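Local coordinates for protein adenosylmethionine-8-amino-7-oxononanoate aminotransferase (Methanocaldococcus jannaschii, PDB 6ZHK) that probably transfers the amino group of S-adenosyl-L-methionine to 7-keto-8-aminopelargonic acid in biotin biosynthesis, with pyridoxal 5'-phosphate as cofactor, at residues 111-116 against 314-319; 134-139 against 320-325; 250-255 against 286-291. All blocks are in the same frame, centred on the assembly; numbering follows the deposited sequence. Where two conformers were deposited one is given.

Interaction 1 (111-116 against 314-319). With MG (magnesium ion), chain C.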
loop_
_atom_site.group_PDB
_atom_site.type_symbol
_atom_site.label_atom_id
_atom_site.label_comp_id
_atom_site.label_asym_id
_atom_site.label_seq_id
_atom_site.Cartn_x
_atom_site.Cartn_y
_atom_site.Cartn_z
ATOM N N LYS A 111 17.472 -18.828 -7.855
ATOM C CA LYS A 111 17.701 -19.684 -6.715
ATOM C C LYS A 111 18.292 -18.942 -5.533
ATOM O O LYS A 111 18.180 -19.464 -4.443
ATOM C CB LYS A 111 18.545 -20.916 -7.070
ATOM C CG LYS A 111 17.676 -22.117 -7.460
ATOM C CD LYS A 111 16.935 -21.934 -8.785
ATOM C CE LYS A 111 15.416 -21.932 -8.668
ATOM N NZ LYS A 111 14.728 -21.122 -9.715
ATOM N N HIS A 112 18.932 -17.782 -5.745
ATOM C CA HIS A 112 19.516 -17.083 -4.606
ATOM C C HIS A 112 18.430 -16.284 -3.877
ATOM O O HIS A 112 18.724 -15.737 -2.825
ATOM C CB HIS A 112 20.656 -16.138 -4.997
ATOM C CG HIS A 112 20.230 -15.083 -5.962
ATOM N ND1 HIS A 112 19.976 -15.371 -7.283
ATOM C CD2 HIS A 112 19.997 -13.760 -5.807
ATOM C CE1 HIS A 112 19.576 -14.277 -7.906
ATOM N NE2 HIS A 112 19.578 -13.270 -7.027
ATOM N N LEU A 113 17.226 -16.229 -4.453
ATOM C CA LEU A 113 16.157 -15.472 -3.776
ATOM C C LEU A 113 15.237 -16.474 -3.087
ATOM O O LEU A 113 14.499 -17.255 -3.733
ATOM C CB LEU A 113 15.386 -14.603 -4.779
ATOM C CG LEU A 113 16.209 -13.560 -5.554
ATOM C CD1 LEU A 113 15.449 -12.959 -6.741
ATOM C CD2 LEU A 113 16.650 -12.416 -4.634
ATOM N N THR A 114 15.303 -16.419 -1.744
ATOM C CA THR A 114 14.874 -17.497 -0.875
ATOM C C THR A 114 13.917 -17.006 0.206
ATOM O O THR A 114 13.460 -17.813 1.029
ATOM C CB THR A 114 16.095 -18.121 -0.188
ATOM O OG1 THR A 114 16.881 -17.052 0.329
ATOM C CG2 THR A 114 16.956 -18.912 -1.155
ATOM N N LYS A 115 13.662 -15.703 0.276
ATOM C CA LYS A 115 12.806 -15.223 1.377
ATOM C C LYS A 115 11.786 -14.248 0.796
ATOM O O LYS A 115 12.103 -13.573 -0.187
ATOM C CB LYS A 115 13.640 -14.485 2.421
ATOM C CG LYS A 115 14.601 -15.415 3.208
ATOM C CD LYS A 115 13.829 -16.384 4.078
ATOM C CE LYS A 115 14.712 -17.266 4.949
ATOM N NZ LYS A 115 15.156 -18.462 4.197
ATOM N N VAL A 116 10.595 -14.182 1.402
ATOM C CA VAL A 116 9.474 -13.437 0.828
ATOM C C VAL A 116 8.907 -12.541 1.932
ATOM O O VAL A 116 8.566 -13.069 2.993
ATOM C CB VAL A 116 8.345 -14.396 0.326
ATOM C CG1 VAL A 116 7.073 -13.612 0.002
ATOM C CG2 VAL A 116 8.813 -15.143 -0.900
ATOM N N LEU A 314 11.440 -9.973 -2.442
ATOM C CA LEU A 314 12.180 -11.190 -2.190
ATOM C C LEU A 314 13.668 -10.844 -1.979
ATOM O O LEU A 314 14.210 -9.999 -2.687
ATOM C CB LEU A 314 12.033 -12.080 -3.446
ATOM C CG LEU A 314 10.854 -13.029 -3.373
ATOM C CD1 LEU A 314 9.502 -12.299 -3.451
ATOM C CD2 LEU A 314 11.011 -14.228 -4.306
ATOM N N THR A 315 14.340 -11.550 -1.053
ATOM C CA THR A 315 15.744 -11.282 -0.743
ATOM C C THR A 315 16.516 -12.613 -0.607
ATOM O O THR A 315 15.923 -13.714 -0.597
ATOM C CB THR A 315 15.929 -10.482 0.564
ATOM O OG1 THR A 315 15.723 -11.385 1.647
ATOM C CG2 THR A 315 14.892 -9.399 0.777
ATOM N N THR A 316 17.835 -12.458 -0.529
ATOM C CA THR A 316 18.817 -13.497 -0.278
ATOM C C THR A 316 18.790 -13.822 1.205
ATOM O O THR A 316 18.270 -13.032 1.989
ATOM C CB THR A 316 20.216 -13.025 -0.671
ATOM O OG1 THR A 316 20.489 -11.887 0.165
ATOM C CG2 THR A 316 20.285 -12.682 -2.144
ATOM N N ASP A 317 19.290 -15.008 1.568
ATOM C CA ASP A 317 19.403 -15.297 2.989
ATOM C C ASP A 317 20.426 -14.360 3.644
ATOM O O ASP A 317 20.337 -14.104 4.857
ATOM C CB ASP A 317 19.843 -16.746 3.243
ATOM C CG ASP A 317 18.714 -17.757 3.050
ATOM O OD1 ASP A 317 17.537 -17.359 2.939
ATOM O OD2 ASP A 317 19.053 -18.945 3.056
ATOM N N GLU A 318 21.403 -13.902 2.843
ATOM C CA GLU A 318 22.448 -13.039 3.388
ATOM C C GLU A 318 21.799 -11.786 3.998
ATOM O O GLU A 318 22.095 -11.383 5.113
ATOM C CB GLU A 318 23.488 -12.705 2.312
ATOM C CG GLU A 318 24.440 -11.551 2.665
ATOM C CD GLU A 318 25.400 -11.610 3.861
ATOM O OE1 GLU A 318 25.684 -12.757 4.340
ATOM O OE2 GLU A 318 25.880 -10.497 4.352
ATOM N N ILE A 319 20.849 -11.226 3.275
ATOM C CA ILE A 319 20.208 -10.017 3.772
ATOM C C ILE A 319 19.358 -10.345 4.997
ATOM O O ILE A 319 19.461 -9.669 6.017
ATOM C CB ILE A 319 19.417 -9.331 2.653
ATOM C CG1 ILE A 319 20.373 -8.728 1.609
ATOM C CG2 ILE A 319 18.396 -8.305 3.225
ATOM C CD1 ILE A 319 21.373 -7.727 2.115
HETATM MG MG MG C . 14.043 -18.207 -5.666
HETATM O O HOH W 1 14.902 -19.986 -4.885
HETATM O O HOH W 2 20.220 -16.759 -0.484
#
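Lys-115 and Thr-315 form an antiparallel hydrogen-bonded pair, with Val-116 and Leu-314 as the non-hydrogen-bonded pair next to it and a classic beta bulge beside it, where Thr-114 and Lys-115 both face Thr-315. Thr-315 O takes both N-H groups there: Thr-114 N lies 3.0 Å from it and nearly in line (165° at the hydrogen), Lys-115 N 3.1 Å away and more bent (137°). Asp-317 OD1 is likewise gripped twice, from opposite faces of its carboxylate. Thr-114 OG1 comes in from well above the plane and donates to Asp-317 OD1 over 2.7 Å. Lys-115 NZ makes a salt bridge with it on the syn side, 31° out of the plane, though a second deposited conformer makes this less certain, and also bonds Glu-19 O of the second subunit. Val-116 CG2 lies alongside Leu-314 CG at 3.8 Å, while Thr-316 CG2 meets the edge of the His-112 ring. Leu-113 O binds the magnesium ion at 2.2 Å with Val-106 O, Thr-109 OG1, Pro-110 O and a water. Strand 311-315, antiparallel to both its neighbours in a mixed seven-stranded sheet, is the hallmark of the large domain of fold type I pyridoxal-phosphate enzymes.

Interaction 2 (134-139 against 320-325)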
loop_
_atom_site.group_PDB
_atom_site.type_symbol
_atom_site.label_atom_id
_atom_site.label_comp_id
_atom_site.label_asym_id
_atom_site.label_seq_id
_atom_site.Cartn_x
_atom_site.Cartn_y
_atom_site.Cartn_z
ATOM N N TYR A 134 19.046 -0.517 3.687
ATOM C CA TYR A 134 19.607 0.489 4.578
ATOM C C TYR A 134 19.978 -0.184 5.899
ATOM O O TYR A 134 21.105 0.007 6.440
ATOM C CB TYR A 134 18.630 1.653 4.805
ATOM C CG TYR A 134 19.246 2.682 5.754
ATOM C CD1 TYR A 134 20.169 3.610 5.272
ATOM C CD2 TYR A 134 18.976 2.670 7.126
ATOM C CE1 TYR A 134 20.782 4.531 6.129
ATOM C CE2 TYR A 134 19.612 3.547 7.981
ATOM C CZ TYR A 134 20.493 4.483 7.482
ATOM O OH TYR A 134 21.130 5.360 8.335
ATOM N N GLN A 135 19.004 -0.915 6.450
ATOM C CA GLN A 135 19.212 -1.469 7.787
ATOM C C GLN A 135 20.171 -2.647 7.757
ATOM O O GLN A 135 20.931 -2.839 8.714
ATOM C CB GLN A 135 17.893 -1.748 8.501
ATOM C CG GLN A 135 18.141 -2.272 9.918
ATOM C CD GLN A 135 16.863 -2.272 10.698
ATOM O OE1 GLN A 135 15.766 -2.248 10.132
ATOM N NE2 GLN A 135 17.006 -2.476 12.000
ATOM N N TYR A 136 20.226 -3.364 6.628
ATOM C CA TYR A 136 21.240 -4.406 6.493
ATOM C C TYR A 136 22.624 -3.843 6.850
ATOM O O TYR A 136 23.385 -4.446 7.627
ATOM C CB TYR A 136 21.266 -4.928 5.066
ATOM C CG TYR A 136 22.436 -5.813 4.694
ATOM C CD1 TYR A 136 22.492 -7.165 5.068
ATOM C CD2 TYR A 136 23.490 -5.295 3.965
ATOM C CE1 TYR A 136 23.555 -7.995 4.652
ATOM C CE2 TYR A 136 24.557 -6.110 3.565
ATOM C CZ TYR A 136 24.607 -7.435 3.952
ATOM O OH TYR A 136 25.647 -8.231 3.504
ATOM N N TYR A 137 22.997 -2.720 6.229
ATOM C CA TYR A 137 24.354 -2.222 6.408
ATOM C C TYR A 137 24.540 -1.670 7.815
ATOM O O TYR A 137 25.607 -1.822 8.391
ATOM C CB TYR A 137 24.718 -1.146 5.379
ATOM C CG TYR A 137 24.916 -1.710 3.989
ATOM C CD1 TYR A 137 26.018 -2.509 3.702
ATOM C CD2 TYR A 137 23.979 -1.482 2.973
ATOM C CE1 TYR A 137 26.233 -3.025 2.424
ATOM C CE2 TYR A 137 24.199 -1.991 1.698
ATOM C CZ TYR A 137 25.311 -2.758 1.419
ATOM O OH TYR A 137 25.472 -3.261 0.153
ATOM N N VAL A 138 23.495 -1.058 8.397
ATOM C CA VAL A 138 23.665 -0.635 9.770
ATOM C C VAL A 138 23.976 -1.849 10.651
ATOM O O VAL A 138 24.841 -1.793 11.554
ATOM C CB VAL A 138 22.367 0.026 10.256
ATOM C CG1 VAL A 138 22.384 0.182 11.759
ATOM C CG2 VAL A 138 22.124 1.348 9.540
ATOM N N LEU A 139 23.240 -2.940 10.459
ATOM C CA LEU A 139 23.366 -4.092 11.327
ATOM C C LEU A 139 24.711 -4.763 11.080
ATOM O O LEU A 139 25.280 -5.317 11.991
ATOM C CB LEU A 139 22.229 -5.100 11.038
ATOM C CG LEU A 139 20.865 -4.682 11.612
ATOM C CD1 LEU A 139 19.773 -5.603 11.099
ATOM C CD2 LEU A 139 20.898 -4.712 13.135
ATOM N N TYR A 320 18.516 -11.375 4.877
ATOM C CA TYR A 320 17.600 -11.780 5.917
ATOM C C TYR A 320 18.374 -12.063 7.222
ATOM O O TYR A 320 17.938 -11.747 8.332
ATOM C CB TYR A 320 16.862 -13.025 5.394
ATOM C CG TYR A 320 16.034 -13.835 6.369
ATOM C CD1 TYR A 320 16.618 -14.783 7.213
ATOM C CD2 TYR A 320 14.636 -13.716 6.391
ATOM C CE1 TYR A 320 15.842 -15.556 8.084
ATOM C CE2 TYR A 320 13.848 -14.508 7.220
ATOM C CZ TYR A 320 14.458 -15.432 8.063
ATOM O OH TYR A 320 13.688 -16.239 8.826
ATOM N N ASN A 321 19.527 -12.713 7.088
ATOM C CA ASN A 321 20.191 -13.201 8.293
ATOM C C ASN A 321 20.712 -12.090 9.194
ATOM O O ASN A 321 20.879 -12.343 10.385
ATOM C CB ASN A 321 21.401 -14.077 7.945
ATOM C CG ASN A 321 21.006 -15.448 7.441
ATOM O OD1 ASN A 321 19.891 -15.893 7.657
ATOM N ND2 ASN A 321 21.879 -16.114 6.683
ATOM N N GLN A 322 21.017 -10.898 8.648
ATOM C CA GLN A 322 21.487 -9.784 9.443
ATOM C C GLN A 322 20.435 -9.384 10.465
ATOM O O GLN A 322 20.796 -8.804 11.476
ATOM C CB GLN A 322 21.793 -8.513 8.623
ATOM C CG GLN A 322 23.202 -8.417 8.071
ATOM C CD GLN A 322 24.360 -8.613 9.036
ATOM O OE1 GLN A 322 24.356 -8.152 10.174
ATOM N NE2 GLN A 322 25.346 -9.361 8.595
ATOM N N PHE A 323 19.143 -9.700 10.230
ATOM C CA PHE A 323 18.088 -9.221 11.127
ATOM C C PHE A 323 17.715 -10.260 12.191
ATOM O O PHE A 323 16.768 -10.066 12.977
ATOM C CB PHE A 323 16.823 -8.877 10.334
ATOM C CG PHE A 323 17.021 -7.760 9.344
ATOM C CD1 PHE A 323 17.684 -7.973 8.147
ATOM C CD2 PHE A 323 16.523 -6.492 9.624
ATOM C CE1 PHE A 323 17.822 -6.915 7.245
ATOM C CE2 PHE A 323 16.694 -5.417 8.738
ATOM C CZ PHE A 323 17.355 -5.618 7.538
ATOM N N LEU A 324 18.496 -11.339 12.255
ATOM C CA LEU A 324 18.311 -12.380 13.275
ATOM C C LEU A 324 19.054 -11.992 14.549
ATOM O O LEU A 324 20.219 -11.555 14.485
ATOM C CB LEU A 324 18.896 -13.694 12.718
ATOM C CG LEU A 324 18.156 -14.246 11.518
ATOM C CD1 LEU A 324 18.853 -15.505 10.944
ATOM C CD2 LEU A 324 16.712 -14.561 11.869
ATOM N N GLY A 325 18.427 -12.314 15.683
ATOM C CA GLY A 325 19.014 -12.107 17.001
ATOM C C GLY A 325 17.988 -12.350 18.110
ATOM O O GLY A 325 16.882 -12.796 17.847
#
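Gln-322 leads the contact, in the type I turn from Asn-321 to Leu-324. Its CG presses obliquely on the Tyr-136 ring, 3.3 Å from Tyr-136 CD1, and the amide beyond stands almost upright to that ring, the planes 83° apart. The chain bends at chi2 (-52°), which brings the amide oxygen, Gln-322 OE1, to 3.8 Å from Leu-139 CB. Gln-322 O also takes part, 3.4 Å from Leu-139 CD1. Tyr-136 turns its own hydroxyl to Glu-318. Phe-323 comes next, its ring slotted against the helix. Leu-139 CD1 lies over one face, 3.9 Å from the Phe-323 centroid, as a CH-pi contact. Gln-135 OE1 meets the rim in the ring plane, 3.6 Å from Phe-323 CE2, while Gln-135 CB and CG pack near Phe-323 CE2. Trp-22 of the second subunit packs edge-to-face with the same phenyl ring. With an alanine here, Leu-139 CD1 would probably lose its aromatic face and a gap would be likely to open between Leu-139 and Trp-22 of the second subunit. With no hydrogen bond between the two segments, the contact rests on shape and dispersion, helped perhaps by the amide oxygen at the slightly positive ring edge.

Interaction 3 (250-255 against 286-291)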
loop_
_atom_site.group_PDB
_atom_site.type_symbol
_atom_site.label_atom_id
_atom_site.label_comp_id
_atom_site.label_asym_id
_atom_site.label_seq_id
_atom_site.Cartn_x
_atom_site.Cartn_y
_atom_site.Cartn_z
ATOM N N TYR A 250 23.062 -4.098 -20.008
ATOM C CA TYR A 250 23.174 -2.985 -19.081
ATOM C C TYR A 250 23.003 -3.472 -17.638
ATOM O O TYR A 250 23.858 -3.207 -16.786
ATOM C CB TYR A 250 22.259 -1.819 -19.458
ATOM C CG TYR A 250 22.398 -0.645 -18.517
ATOM C CD1 TYR A 250 21.613 -0.561 -17.364
ATOM C CD2 TYR A 250 23.206 0.433 -18.833
ATOM C CE1 TYR A 250 21.679 0.538 -16.527
ATOM C CE2 TYR A 250 23.282 1.550 -18.007
ATOM C CZ TYR A 250 22.503 1.604 -16.856
ATOM O OH TYR A 250 22.574 2.673 -16.010
ATOM N N ILE A 251 21.876 -4.161 -17.384
ATOM C CA ILE A 251 21.559 -4.672 -16.060
ATOM C C ILE A 251 22.651 -5.639 -15.595
ATOM O O ILE A 251 23.090 -5.600 -14.439
ATOM C CB ILE A 251 20.169 -5.356 -16.016
ATOM C CG1 ILE A 251 19.043 -4.464 -16.557
ATOM C CG2 ILE A 251 19.905 -5.896 -14.610
ATOM C CD1 ILE A 251 18.354 -3.662 -15.507
ATOM N N GLU A 252 23.127 -6.508 -16.510
ATOM C CA GLU A 252 24.189 -7.438 -16.152
ATOM C C GLU A 252 25.452 -6.695 -15.714
ATOM O O GLU A 252 26.059 -7.115 -14.768
ATOM C CB GLU A 252 24.532 -8.398 -17.311
ATOM C CG GLU A 252 23.355 -9.281 -17.708
ATOM C CD GLU A 252 22.418 -8.794 -18.817
ATOM O OE1 GLU A 252 22.155 -7.569 -18.959
ATOM O OE2 GLU A 252 21.915 -9.648 -19.533
ATOM N N GLY A 253 25.874 -5.648 -16.420
ATOM C CA GLY A 253 27.090 -4.940 -16.033
ATOM C C GLY A 253 26.894 -4.189 -14.714
ATOM O O GLY A 253 27.802 -4.115 -13.875
ATOM N N VAL A 254 25.690 -3.646 -14.495
ATOM C CA VAL A 254 25.449 -2.980 -13.211
ATOM C C VAL A 254 25.493 -4.007 -12.075
ATOM O O VAL A 254 26.138 -3.814 -11.055
ATOM C CB VAL A 254 24.114 -2.211 -13.229
ATOM C CG1 VAL A 254 23.724 -1.776 -11.820
ATOM C CG2 VAL A 254 24.124 -1.036 -14.195
ATOM N N ALA A 255 24.799 -5.117 -12.242
ATOM C CA ALA A 255 24.833 -6.156 -11.228
ATOM C C ALA A 255 26.265 -6.584 -10.928
ATOM O O ALA A 255 26.621 -6.842 -9.781
ATOM C CB ALA A 255 23.972 -7.319 -11.678
ATOM N N GLU A 286 20.711 -15.903 -17.366
ATOM C CA GLU A 286 21.759 -16.791 -16.855
ATOM C C GLU A 286 22.888 -16.000 -16.214
ATOM O O GLU A 286 23.463 -16.435 -15.226
ATOM C CB GLU A 286 22.385 -17.712 -17.921
ATOM C CG GLU A 286 21.622 -19.014 -18.158
ATOM C CD GLU A 286 20.882 -19.664 -16.989
ATOM O OE1 GLU A 286 21.515 -19.985 -15.910
ATOM O OE2 GLU A 286 19.654 -19.861 -17.154
ATOM N N GLU A 287 23.221 -14.843 -16.790
ATOM C CA GLU A 287 24.318 -14.071 -16.249
ATOM C C GLU A 287 23.964 -13.549 -14.854
ATOM O O GLU A 287 24.748 -13.698 -13.918
ATOM C CB GLU A 287 24.595 -12.894 -17.173
ATOM C CG GLU A 287 25.806 -12.090 -16.751
ATOM C CD GLU A 287 26.533 -11.392 -17.889
ATOM O OE1 GLU A 287 26.238 -11.701 -19.057
ATOM O OE2 GLU A 287 27.369 -10.509 -17.596
ATOM N N LEU A 288 22.762 -12.991 -14.713
ATOM C CA LEU A 288 22.340 -12.499 -13.398
ATOM C C LEU A 288 22.255 -13.638 -12.393
ATOM O O LEU A 288 22.620 -13.509 -11.212
ATOM C CB LEU A 288 20.968 -11.844 -13.587
ATOM C CG LEU A 288 21.011 -10.479 -14.273
ATOM C CD1 LEU A 288 19.595 -9.895 -14.328
ATOM C CD2 LEU A 288 21.919 -9.524 -13.483
ATOM N N LYS A 289 21.727 -14.788 -12.840
ATOM C CA LYS A 289 21.697 -15.941 -11.945
ATOM C C LYS A 289 23.093 -16.328 -11.443
ATOM O O LYS A 289 23.290 -16.660 -10.267
ATOM C CB LYS A 289 21.069 -17.172 -12.609
ATOM C CG LYS A 289 19.569 -17.104 -12.816
ATOM C CD LYS A 289 19.122 -18.478 -13.343
ATOM C CE LYS A 289 17.695 -18.449 -13.832
ATOM N NZ LYS A 289 17.179 -19.835 -13.958
ATOM N N LYS A 290 24.079 -16.284 -12.333
ATOM C CA LYS A 290 25.437 -16.673 -11.963
ATOM C C LYS A 290 26.044 -15.681 -10.951
ATOM O O LYS A 290 26.760 -16.092 -10.042
ATOM C CB LYS A 290 26.279 -16.877 -13.234
ATOM C CG LYS A 290 27.408 -17.899 -13.092
ATOM C CD LYS A 290 28.414 -17.690 -11.941
ATOM C CE LYS A 290 28.867 -18.951 -11.207
ATOM N NZ LYS A 290 28.476 -20.218 -11.882
ATOM N N LEU A 291 25.690 -14.389 -11.053
ATOM C CA LEU A 291 26.136 -13.304 -10.199
ATOM C C LEU A 291 25.352 -13.278 -8.892
ATOM O O LEU A 291 25.790 -12.630 -7.951
ATOM C CB LEU A 291 25.940 -11.953 -10.908
ATOM C CG LEU A 291 26.873 -11.690 -12.100
ATOM C CD1 LEU A 291 26.415 -10.467 -12.886
ATOM C CD2 LEU A 291 28.299 -11.489 -11.620
HETATM O O HOH W 3 23.380 -11.798 -20.209
#
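Leu-288 reaches across to Ala-255 and Ile-251 with its two methyl groups: Leu-288 CD2 sits 3.5 Å from Ala-255 CB, and Leu-288 CD1 lies 4.0 Å from Ile-251 CG2. One turn on, Leu-291 CD1 comes within 4.2 Å of Ala-255 CB and also leans on the backbone carbonyl of Glu-252. At the solvent-facing side Glu-287 runs out extended, CG anti to the backbone N (chi1 -175°), and lays its carboxylate against the Glu-252 stem, Glu-287 OE2 being 3.5 Å from Glu-252 CB. The helices run nearly parallel, 12° apart with axes 9.7 Å from each other. They belong to successive beta-alpha-beta crossovers of the large domain: helix 250-261 links strands 228-234 and 265-268, and helix 286-291 comes between strands 265-268 and 296-299. The Glu-252 chain is bent at chi2 (92°), and the two like-charged carboxylates are not in contact, Glu-252 OE2 standing 4.8 Å from Glu-287 OE1. A water donates to both, at 2.7 Å from Glu-252 OE2 and 3.1 Å from Glu-287 OE1, which would ease the repulsion. Farther out, Asn-285 steadies both sides, giving its ND2 to Glu-252 OE2 and taking Leu-288 N on OD1, while Phe-265 of strand 265-268 backs Ile-251 and Ala-255.

Overall arrangement
From the N terminus the chain first lays down 111-116, leading into strand 115-119, and then 134-139 on helix 122-140. Next come both halves of interaction 3, 250-255 and 286-291, which close a short loop around strand 265-268. Only then does the chain return with 314-319, closing the long loop of interaction 1, and at once 320-325, closing that of interaction 2. These two long loops cross, and interaction 3 nests inside both without touching either. Interactions 1 and 2 share helix 317-321 and meet where Thr-315 packs beside Tyr-320. Together they tie strand 115-119 and the following helix 122-140 to strand 311-315 and the turn 321-324, where the second subunit also touches; interaction 3 joins two helices beside the sheet.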